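PDB 3FCP: L-Ala-D/L-Glu epimerase, a muconate lactonizing enzyme from Klebsiella pneumoniae subsp. pneumoniae MGH 78578, which belongs to the enolase superfamily, pairing an N-terminal capping domain with a C-terminal barrel-type domain, and binds a magnesium ion. Local coordinates for residues A5-D16 and Q33-D44; N233-Q241 and Q261-G269. All coordinates share one frame; numbering follows the deposited sequence.

Contact 1: A5-D16 and Q33-D44; sequences ATVEQIESWIVD and QSLVIVRLTRSD
The first two strands of the N-terminal capping domain of this enolase-superfamily protein, 7-16 and 33-42, form an antiparallel ladder; their axes approach to 4.5 Å and run at 158°. Hydrogen-bonded pairs from Q9-T41 to V15-L35 alternate with non-hydrogen-bonded ones such as I10-L40 and S12-V38. A classic beta bulge interrupts the register near its start: the amides of E8 and Q9 both donate to T41 O, E8 N from 2.8 Å and Q9 N from 3.1 Å. Before the bulge, S43 answers T6 twice, accepting T6 N at its hydroxyl and donating its own amide to T6 O.

The two faces differ in character. I10 lies alongside both V38 and L40 on one, with I10 CG1 3.9 Å from L40 CG; helices 65-80 and 103-121 cover this face. On the other, E11 and R39 run alongside each other and form a side-on salt bridge, R39 NE reaching E11 OE1 at 2.7 Å and R39 NH2 reaching E11 OE2 at 2.9 Å. OE1 is met from above the carboxylate plane, whereas OE2 is approached on its syn side. W13 CH2 sits over one face of the same guanidinium, offset toward its rim, with the indole turned 82° to it, so the R39 guanidinium is held at its edge by E11 and touched on one face by the rim of the indole. The bend at R39 chi3 (59°) turns the guanidinium back to both partners. At the far end, D16 OD2 forms a salt bridge with R372 NE, while S34 OG donates to D16 OD1 at 2.6 Å, nearly in line with the carboxylate C-O bond.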
loop_
_atom_site.group_PDB
_atom_site.type_symbol
_atom_site.label_atom_id
_atom_site.label_comp_id
_atom_site.label_asym_id
_atom_site.label_seq_id
_atom_site.Cartn_x
_atom_site.Cartn_y
_atom_site.Cartn_z
ATOM N N ALA A 5 -11.972 50.950 3.341
ATOM C CA ALA A 5 -10.967 51.817 3.933
ATOM C C ALA A 5 -9.617 51.149 3.749
ATOM O O ALA A 5 -9.542 49.975 3.381
ATOM C CB ALA A 5 -11.256 52.015 5.431
ATOM N N THR A 6 -8.547 51.893 3.985
ATOM C CA THR A 6 -7.224 51.309 3.864
ATOM C C THR A 6 -6.617 51.275 5.261
ATOM O O THR A 6 -7.051 52.012 6.148
ATOM C CB THR A 6 -6.320 52.141 2.932
ATOM O OG1 THR A 6 -6.179 53.462 3.460
ATOM C CG2 THR A 6 -6.922 52.224 1.538
ATOM N N VAL A 7 -5.636 50.407 5.478
ATOM C CA VAL A 7 -5.005 50.367 6.787
ATOM C C VAL A 7 -4.030 51.541 6.856
ATOM O O VAL A 7 -3.133 51.680 6.018
ATOM C CB VAL A 7 -4.298 48.988 7.058
ATOM C CG1 VAL A 7 -4.222 48.175 5.793
ATOM C CG2 VAL A 7 -2.921 49.192 7.671
ATOM N N GLU A 8 -4.238 52.415 7.834
ATOM C CA GLU A 8 -3.382 53.580 7.983
ATOM C C GLU A 8 -2.273 53.363 8.983
ATOM O O GLU A 8 -1.160 53.850 8.799
ATOM C CB GLU A 8 -4.204 54.807 8.382
ATOM C CG GLU A 8 -4.876 55.464 7.197
ATOM C CD GLU A 8 -5.187 56.935 7.426
ATOM O OE1 GLU A 8 -5.360 57.654 6.416
ATOM O OE2 GLU A 8 -5.261 57.367 8.601
ATOM N N GLN A 9 -2.568 52.626 10.043
ATOM C CA GLN A 9 -1.551 52.371 11.041
ATOM C C GLN A 9 -1.750 51.043 11.757
ATOM O O GLN A 9 -2.869 50.536 11.865
ATOM C CB GLN A 9 -1.521 53.506 12.070
ATOM C CG GLN A 9 -0.329 53.417 13.006
ATOM C CD GLN A 9 0.998 53.504 12.259
ATOM O OE1 GLN A 9 1.461 54.597 11.914
ATOM N NE2 GLN A 9 1.605 52.349 11.985
ATOM N N ILE A 10 -0.641 50.490 12.230
ATOM C CA ILE A 10 -0.634 49.240 12.967
ATOM C C ILE A 10 0.312 49.431 14.148
ATOM O O ILE A 10 1.479 49.780 13.973
ATOM C CB ILE A 10 -0.143 48.050 12.088
ATOM C CG1 ILE A 10 -1.163 47.756 10.985
ATOM C CG2 ILE A 10 0.056 46.813 12.950
ATOM C CD1 ILE A 10 -0.747 46.645 10.018
ATOM N N GLU A 11 -0.210 49.229 15.348
ATOM C CA GLU A 11 0.569 49.361 16.574
ATOM C C GLU A 11 0.553 47.995 17.250
ATOM O O GLU A 11 -0.354 47.203 17.018
ATOM C CB GLU A 11 -0.091 50.362 17.526
ATOM C CG GLU A 11 -0.266 51.777 17.004
ATOM C CD GLU A 11 -1.278 52.556 17.832
ATOM O OE1 GLU A 11 -2.493 52.427 17.565
ATOM O OE2 GLU A 11 -0.860 53.283 18.762
ATOM N N SER A 12 1.554 47.719 18.077
ATOM C CA SER A 12 1.601 46.462 18.807
ATOM C C SER A 12 2.426 46.656 20.069
ATOM O O SER A 12 3.343 47.475 20.109
ATOM C CB SER A 12 2.180 45.327 17.946
ATOM O OG SER A 12 3.554 45.511 17.666
ATOM N N TRP A 13 2.075 45.908 21.106
ATOM C CA TRP A 13 2.759 45.993 22.388
ATOM C C TRP A 13 2.893 44.607 22.985
ATOM O O TRP A 13 2.030 43.751 22.774
ATOM C CB TRP A 13 1.942 46.813 23.382
ATOM C CG TRP A 13 1.507 48.164 22.916
ATOM C CD1 TRP A 13 2.138 49.353 23.145
ATOM C CD2 TRP A 13 0.304 48.475 22.208
ATOM N NE1 TRP A 13 1.393 50.389 22.630
ATOM C CE2 TRP A 13 0.263 49.877 22.049
ATOM C CE3 TRP A 13 -0.749 47.704 21.695
ATOM C CZ2 TRP A 13 -0.792 50.530 21.397
ATOM C CZ3 TRP A 13 -1.800 48.353 21.046
ATOM C CH2 TRP A 13 -1.812 49.754 20.905
ATOM N N ILE A 14 3.974 44.387 23.724
ATOM C CA ILE A 14 4.146 43.124 24.414
ATOM C C ILE A 14 3.622 43.481 25.792
ATOM O O ILE A 14 4.115 44.410 26.428
ATOM C CB ILE A 14 5.621 42.693 24.526
ATOM C CG1 ILE A 14 6.175 42.341 23.142
ATOM C CG2 ILE A 14 5.726 41.500 25.464
ATOM C CD1 ILE A 14 7.622 41.858 23.147
ATOM N N VAL A 15 2.604 42.762 26.235
ATOM C CA VAL A 15 1.993 43.029 27.525
ATOM C C VAL A 15 2.199 41.866 28.477
ATOM O O VAL A 15 1.918 40.721 28.131
ATOM C CB VAL A 15 0.486 43.275 27.360
ATOM C CG1 VAL A 15 -0.128 43.648 28.686
ATOM C CG2 VAL A 15 0.256 44.378 26.343
ATOM N N ASP A 16 2.705 42.164 29.670
ATOM C CA ASP A 16 2.926 41.138 30.680
ATOM C C ASP A 16 1.868 41.311 31.755
ATOM O O ASP A 16 1.902 42.269 32.532
ATOM C CB ASP A 16 4.328 41.262 31.288
ATOM C CG ASP A 16 5.423 41.039 30.266
ATOM O OD1 ASP A 16 5.308 40.077 29.479
ATOM O OD2 ASP A 16 6.400 41.813 30.249
ATOM N N GLN A 33 1.881 36.228 32.140
ATOM C CA GLN A 33 1.607 35.663 30.825
ATOM C C GLN A 33 1.865 36.830 29.870
ATOM O O GLN A 33 1.354 37.933 30.081
ATOM C CB GLN A 33 0.154 35.190 30.726
ATOM C CG GLN A 33 -0.333 34.894 29.304
ATOM C CD GLN A 33 0.457 33.799 28.600
ATOM O OE1 GLN A 33 1.676 33.900 28.429
ATOM N NE2 GLN A 33 -0.237 32.754 28.175
ATOM N N SER A 34 2.678 36.601 28.843
ATOM C CA SER A 34 3.007 37.661 27.896
ATOM C C SER A 34 2.140 37.631 26.646
ATOM O O SER A 34 2.166 36.666 25.883
ATOM C CB SER A 34 4.481 37.568 27.500
ATOM O OG SER A 34 5.304 37.596 28.651
ATOM N N LEU A 35 1.380 38.701 26.440
ATOM C CA LEU A 35 0.504 38.799 25.281
ATOM C C LEU A 35 1.031 39.826 24.287
ATOM O O LEU A 35 1.570 40.862 24.684
ATOM C CB LEU A 35 -0.901 39.247 25.704
ATOM C CG LEU A 35 -1.518 38.696 26.995
ATOM C CD1 LEU A 35 -2.827 39.421 27.267
ATOM C CD2 LEU A 35 -1.738 37.199 26.879
ATOM N N VAL A 36 0.899 39.542 22.997
ATOM C CA VAL A 36 1.289 40.527 21.995
ATOM C C VAL A 36 -0.043 41.056 21.472
ATOM O O VAL A 36 -0.803 40.335 20.817
ATOM C CB VAL A 36 2.101 39.931 20.834
ATOM C CG1 VAL A 36 2.423 41.033 19.833
ATOM C CG2 VAL A 36 3.401 39.326 21.359
ATOM N N ILE A 37 -0.327 42.311 21.799
ATOM C CA ILE A 37 -1.566 42.957 21.417
ATOM C C ILE A 37 -1.337 43.890 20.240
ATOM O O ILE A 37 -0.309 44.569 20.153
ATOM C CB ILE A 37 -2.142 43.765 22.615
ATOM C CG1 ILE A 37 -2.449 42.819 23.779
ATOM C CG2 ILE A 37 -3.389 44.537 22.194
ATOM C CD1 ILE A 37 -3.492 41.768 23.474
ATOM N N VAL A 38 -2.302 43.920 19.335
ATOM C CA VAL A 38 -2.207 44.774 18.167
ATOM C C VAL A 38 -3.444 45.643 18.015
ATOM O O VAL A 38 -4.555 45.233 18.357
ATOM C CB VAL A 38 -2.024 43.930 16.873
ATOM C CG1 VAL A 38 -3.106 42.871 16.788
ATOM C CG2 VAL A 38 -2.088 44.824 15.643
ATOM N N ARG A 39 -3.235 46.860 17.528
ATOM C CA ARG A 39 -4.335 47.774 17.250
ATOM C C ARG A 39 -4.088 48.263 15.834
ATOM O O ARG A 39 -3.041 48.836 15.531
ATOM C CB ARG A 39 -4.366 48.962 18.213
ATOM C CG ARG A 39 -5.517 49.929 17.905
ATOM C CD ARG A 39 -5.724 50.938 19.017
ATOM N NE ARG A 39 -4.525 51.730 19.257
ATOM C CZ ARG A 39 -4.341 52.487 20.335
ATOM N NH1 ARG A 39 -5.283 52.550 21.265
ATOM N NH2 ARG A 39 -3.212 53.168 20.485
ATOM N N LEU A 40 -5.050 48.007 14.958
ATOM C CA LEU A 40 -4.940 48.411 13.570
ATOM C C LEU A 40 -5.921 49.543 13.317
ATOM O O LEU A 40 -7.109 49.421 13.612
ATOM C CB LEU A 40 -5.239 47.216 12.661
ATOM C CG LEU A 40 -5.055 47.389 11.149
ATOM C CD1 LEU A 40 -4.807 46.020 10.511
ATOM C CD2 LEU A 40 -6.280 48.062 10.547
ATOM N N THR A 41 -5.414 50.649 12.782
ATOM C CA THR A 41 -6.250 51.803 12.502
ATOM C C THR A 41 -6.481 51.953 11.009
ATOM O O THR A 41 -5.531 51.923 10.222
ATOM C CB THR A 41 -5.608 53.097 13.043
ATOM O OG1 THR A 41 -5.442 52.990 14.461
ATOM C CG2 THR A 41 -6.497 54.300 12.736
ATOM N N ARG A 42 -7.746 52.106 10.629
ATOM C CA ARG A 42 -8.123 52.275 9.229
ATOM C C ARG A 42 -8.257 53.756 8.879
ATOM O O ARG A 42 -8.330 54.603 9.765
ATOM C CB ARG A 42 -9.448 51.564 8.961
ATOM C CG ARG A 42 -9.352 50.043 9.016
ATOM C CD ARG A 42 -10.687 49.396 9.340
ATOM N NE ARG A 42 -11.796 49.912 8.535
ATOM C CZ ARG A 42 -12.608 49.149 7.807
ATOM N NH1 ARG A 42 -12.435 47.830 7.762
ATOM N NH2 ARG A 42 -13.624 49.692 7.155
ATOM N N SER A 43 -8.299 54.059 7.585
ATOM C CA SER A 43 -8.430 55.435 7.123
ATOM C C SER A 43 -9.801 56.031 7.450
ATOM O O SER A 43 -9.982 57.247 7.376
ATOM C CB SER A 43 -8.176 55.518 5.614
ATOM O OG SER A 43 -9.055 54.670 4.902
ATOM N N ASP A 44 -10.775 55.187 7.788
ATOM C CA ASP A 44 -12.097 55.697 8.143
ATOM C C ASP A 44 -12.190 55.965 9.651
ATOM O O ASP A 44 -13.241 56.358 10.162
ATOM C CB ASP A 44 -13.198 54.725 7.699
ATOM C CG ASP A 44 -13.022 53.321 8.262
ATOM O OD1 ASP A 44 -12.054 53.082 9.010
ATOM O OD2 ASP A 44 -13.866 52.453 7.945
#

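Contact 2: N233-Q241 and Q261-G269; sequences NAALVRLSQ and QLAQQGFTG
S240 OG is used twice: it donates to V237 O within its own helix, at 2.7 Å, and accepts the amide of T268 from the chain leaving helix 256-264, at 3.2 Å between T268 N and S240 OG. The second bond is nearly straight, with 166° at the hydrogen. A chi1 of 77° sets the hydroxyl between the backbone N and the carbonyl carbon of S240, where it can serve its own helix and the neighbouring chain together.

Helix 256-264 ends in a Schellman motif, in which F267 N bonds back to L262 O and G266 N to A263 O. G266 has a positive phi of 112°, the left-handed turn out of the helix that defines this motif and that glycine adopts readily. This turn carries the backbone past V237, whose two methyls divide the work: CG1 faces the backbone of Q265 and G266, whereas CG2 lies 3.6 Å from L262 CD2, the V237 and L262 side chains passing each other in opposite directions. L236 meets the F267 ring obliquely through CG, 3.9 Å from F267 CE1, and crosses L262 at about a right angle. L262 CD1 lies over one face of that ring, 3.9 Å above its plane and toward the rim, packing the aromatic back against the last turns of the helix that precedes it.

The apolar layer continues inward to strand 246-249, where L236 and F267 touch I247 and L236 and L262 touch A249; beyond F267 the chain enters strand 270-273, and T268 also packs on R238 of a second subunit.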
loop_
_atom_site.group_PDB
_atom_site.type_symbol
_atom_site.label_atom_id
_atom_site.label_comp_id
_atom_site.label_asym_id
_atom_site.label_seq_id
_atom_site.Cartn_x
_atom_site.Cartn_y
_atom_site.Cartn_z
ATOM N N ASN A 233 4.601 11.736 13.228
ATOM C CA ASN A 233 3.188 11.634 12.854
ATOM C C ASN A 233 2.886 10.175 12.514
ATOM O O ASN A 233 1.747 9.720 12.629
ATOM C CB ASN A 233 2.878 12.510 11.635
ATOM C CG ASN A 233 2.764 13.981 11.980
ATOM O OD1 ASN A 233 2.661 14.825 11.089
ATOM N ND2 ASN A 233 2.771 14.300 13.271
ATOM N N ALA A 234 3.906 9.433 12.093
ATOM C CA ALA A 234 3.701 8.029 11.762
ATOM C C ALA A 234 3.183 7.294 12.999
ATOM O O ALA A 234 2.254 6.491 12.908
ATOM C CB ALA A 234 5.006 7.397 11.274
ATOM N N ALA A 235 3.774 7.580 14.158
ATOM C CA ALA A 235 3.340 6.947 15.405
ATOM C C ALA A 235 1.930 7.411 15.777
ATOM O O ALA A 235 1.105 6.612 16.237
ATOM C CB ALA A 235 4.313 7.283 16.539
ATOM N N LEU A 236 1.659 8.702 15.583
ATOM C CA LEU A 236 0.346 9.258 15.905
ATOM C C LEU A 236 -0.734 8.521 15.105
ATOM O O LEU A 236 -1.766 8.138 15.646
ATOM C CB LEU A 236 0.292 10.757 15.582
ATOM C CG LEU A 236 -1.001 11.454 16.025
ATOM C CD1 LEU A 236 -1.055 11.475 17.554
ATOM C CD2 LEU A 236 -1.053 12.878 15.489
ATOM N N VAL A 237 -0.488 8.323 13.815
ATOM C CA VAL A 237 -1.438 7.621 12.960
ATOM C C VAL A 237 -1.653 6.185 13.417
ATOM O O VAL A 237 -2.791 5.716 13.493
ATOM C CB VAL A 237 -0.957 7.602 11.490
ATOM C CG1 VAL A 237 -1.852 6.695 10.653
ATOM C CG2 VAL A 237 -0.963 9.030 10.932
ATOM N N ARG A 238 -0.558 5.487 13.713
ATOM C CA ARG A 238 -0.637 4.099 14.155
ATOM C C ARG A 238 -1.456 4.007 15.446
ATOM O O ARG A 238 -2.333 3.151 15.581
ATOM C CB ARG A 238 0.774 3.535 14.381
ATOM C CG ARG A 238 0.801 2.076 14.835
ATOM C CD ARG A 238 2.234 1.540 14.952
ATOM N NE ARG A 238 3.063 2.319 15.869
ATOM C CZ ARG A 238 4.096 3.067 15.491
ATOM N NH1 ARG A 238 4.432 3.133 14.210
ATOM N NH2 ARG A 238 4.781 3.762 16.392
ATOM N N LEU A 239 -1.172 4.899 16.384
ATOM C CA LEU A 239 -1.900 4.916 17.644
ATOM C C LEU A 239 -3.393 5.177 17.405
ATOM O O LEU A 239 -4.237 4.511 17.993
ATOM C CB LEU A 239 -1.313 5.982 18.574
ATOM C CG LEU A 239 0.103 5.678 19.077
ATOM C CD1 LEU A 239 0.721 6.922 19.685
ATOM C CD2 LEU A 239 0.044 4.537 20.097
ATOM N N SER A 240 -3.719 6.115 16.518
ATOM C CA SER A 240 -5.124 6.424 16.249
ATOM C C SER A 240 -5.861 5.232 15.644
ATOM O O SER A 240 -7.079 5.125 15.754
ATOM C CB SER A 240 -5.253 7.632 15.308
ATOM O OG SER A 240 -4.976 7.290 13.957
ATOM N N GLN A 241 -5.120 4.337 15.005
ATOM C CA GLN A 241 -5.727 3.161 14.391
ATOM C C GLN A 241 -5.794 1.949 15.323
ATOM O O GLN A 241 -6.575 1.029 15.082
ATOM C CB GLN A 241 -4.964 2.791 13.113
ATOM C CG GLN A 241 -5.158 3.786 11.965
ATOM C CD GLN A 241 -4.137 3.616 10.848
ATOM O OE1 GLN A 241 -4.214 4.281 9.814
ATOM N NE2 GLN A 241 -3.171 2.731 11.057
ATOM N N GLN A 261 -2.792 16.416 4.966
ATOM C CA GLN A 261 -1.730 15.410 4.976
ATOM C C GLN A 261 -1.945 14.319 6.032
ATOM O O GLN A 261 -1.857 13.126 5.731
ATOM C CB GLN A 261 -0.378 16.094 5.189
ATOM C CG GLN A 261 0.090 16.912 3.994
ATOM C CD GLN A 261 1.249 17.845 4.331
ATOM O OE1 GLN A 261 2.105 17.514 5.159
ATOM N NE2 GLN A 261 1.289 19.007 3.678
ATOM N N LEU A 262 -2.225 14.720 7.265
ATOM C CA LEU A 262 -2.443 13.755 8.346
ATOM C C LEU A 262 -3.638 12.838 8.054
ATOM O O LEU A 262 -3.560 11.623 8.228
ATOM C CB LEU A 262 -2.687 14.483 9.667
ATOM C CG LEU A 262 -1.879 14.110 10.914
ATOM C CD1 LEU A 262 -2.691 14.520 12.142
ATOM C CD2 LEU A 262 -1.566 12.623 10.960
ATOM N N ALA A 263 -4.747 13.429 7.624
ATOM C CA ALA A 263 -5.951 12.663 7.312
ATOM C C ALA A 263 -5.685 11.646 6.187
ATOM O O ALA A 263 -6.070 10.479 6.276
ATOM C CB ALA A 263 -7.080 13.622 6.910
ATOM N N GLN A 264 -5.016 12.102 5.136
ATOM C CA GLN A 264 -4.698 11.259 3.987
ATOM C C GLN A 264 -3.828 10.083 4.436
ATOM O O GLN A 264 -3.931 8.973 3.916
ATOM C CB GLN A 264 -3.972 12.115 2.932
ATOM C CG GLN A 264 -3.545 11.395 1.661
ATOM C CD GLN A 264 -2.347 10.491 1.866
ATOM O OE1 GLN A 264 -1.298 10.927 2.332
ATOM N NE2 GLN A 264 -2.502 9.220 1.517
ATOM N N GLN A 265 -2.988 10.339 5.431
ATOM C CA GLN A 265 -2.088 9.333 5.971
ATOM C C GLN A 265 -2.846 8.246 6.738
ATOM O O GLN A 265 -2.296 7.182 7.020
ATOM C CB GLN A 265 -1.080 10.013 6.887
ATOM C CG GLN A 265 0.242 9.296 7.024
ATOM C CD GLN A 265 1.241 10.118 7.814
ATOM O OE1 GLN A 265 1.378 11.329 7.589
ATOM N NE2 GLN A 265 1.949 9.471 8.740
ATOM N N GLY A 266 -4.103 8.523 7.083
ATOM C CA GLY A 266 -4.906 7.543 7.794
ATOM C C GLY A 266 -5.266 7.882 9.232
ATOM O O GLY A 266 -5.859 7.061 9.935
ATOM N N PHE A 267 -4.916 9.080 9.684
ATOM C CA PHE A 267 -5.227 9.477 11.053
ATOM C C PHE A 267 -6.732 9.565 11.277
ATOM O O PHE A 267 -7.464 10.111 10.456
ATOM C CB PHE A 267 -4.620 10.846 11.382
ATOM C CG PHE A 267 -5.018 11.372 12.738
ATOM C CD1 PHE A 267 -4.374 10.929 13.886
ATOM C CD2 PHE A 267 -6.059 12.284 12.865
ATOM C CE1 PHE A 267 -4.758 11.391 15.149
ATOM C CE2 PHE A 267 -6.456 12.753 14.118
ATOM C CZ PHE A 267 -5.803 12.304 15.267
ATOM N N THR A 268 -7.194 9.023 12.394
ATOM C CA THR A 268 -8.607 9.095 12.723
ATOM C C THR A 268 -8.712 9.570 14.169
ATOM O O THR A 268 -7.996 9.087 15.049
ATOM C CB THR A 268 -9.319 7.731 12.543
ATOM O OG1 THR A 268 -10.713 7.880 12.857
ATOM C CG2 THR A 268 -8.706 6.668 13.441
ATOM N N GLY A 269 -9.589 10.541 14.388
ATOM C CA GLY A 269 -9.781 11.112 15.708
ATOM C C GLY A 269 -10.237 12.553 15.552
ATOM O O GLY A 269 -11.168 12.830 14.796
#

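How the contacts relate
Contact 1 closes before contact 2 opens, and the two share no helix, strand or sheet. Their centres are 38 Å apart, their nearest atoms about 24 Å, and they lie on opposite sides of the chain's centre. Residues 5-16 and 33-44 supply two strands of the three-stranded antiparallel sheet in the N-terminal domain; 233-241 and 261-269 belong to the barrel-like C-terminal domain, joining successive outer helices around parallel strand 246-249. Each contact thus pairs segments of a single domain, though contact 1 also meets the C-terminal part where Q33 NE2 bonds to L304 O. The magnesium ion, held by N201, D250 and E251, lies about 13 Å from the Q33 side chain and 11 Å from that of L236.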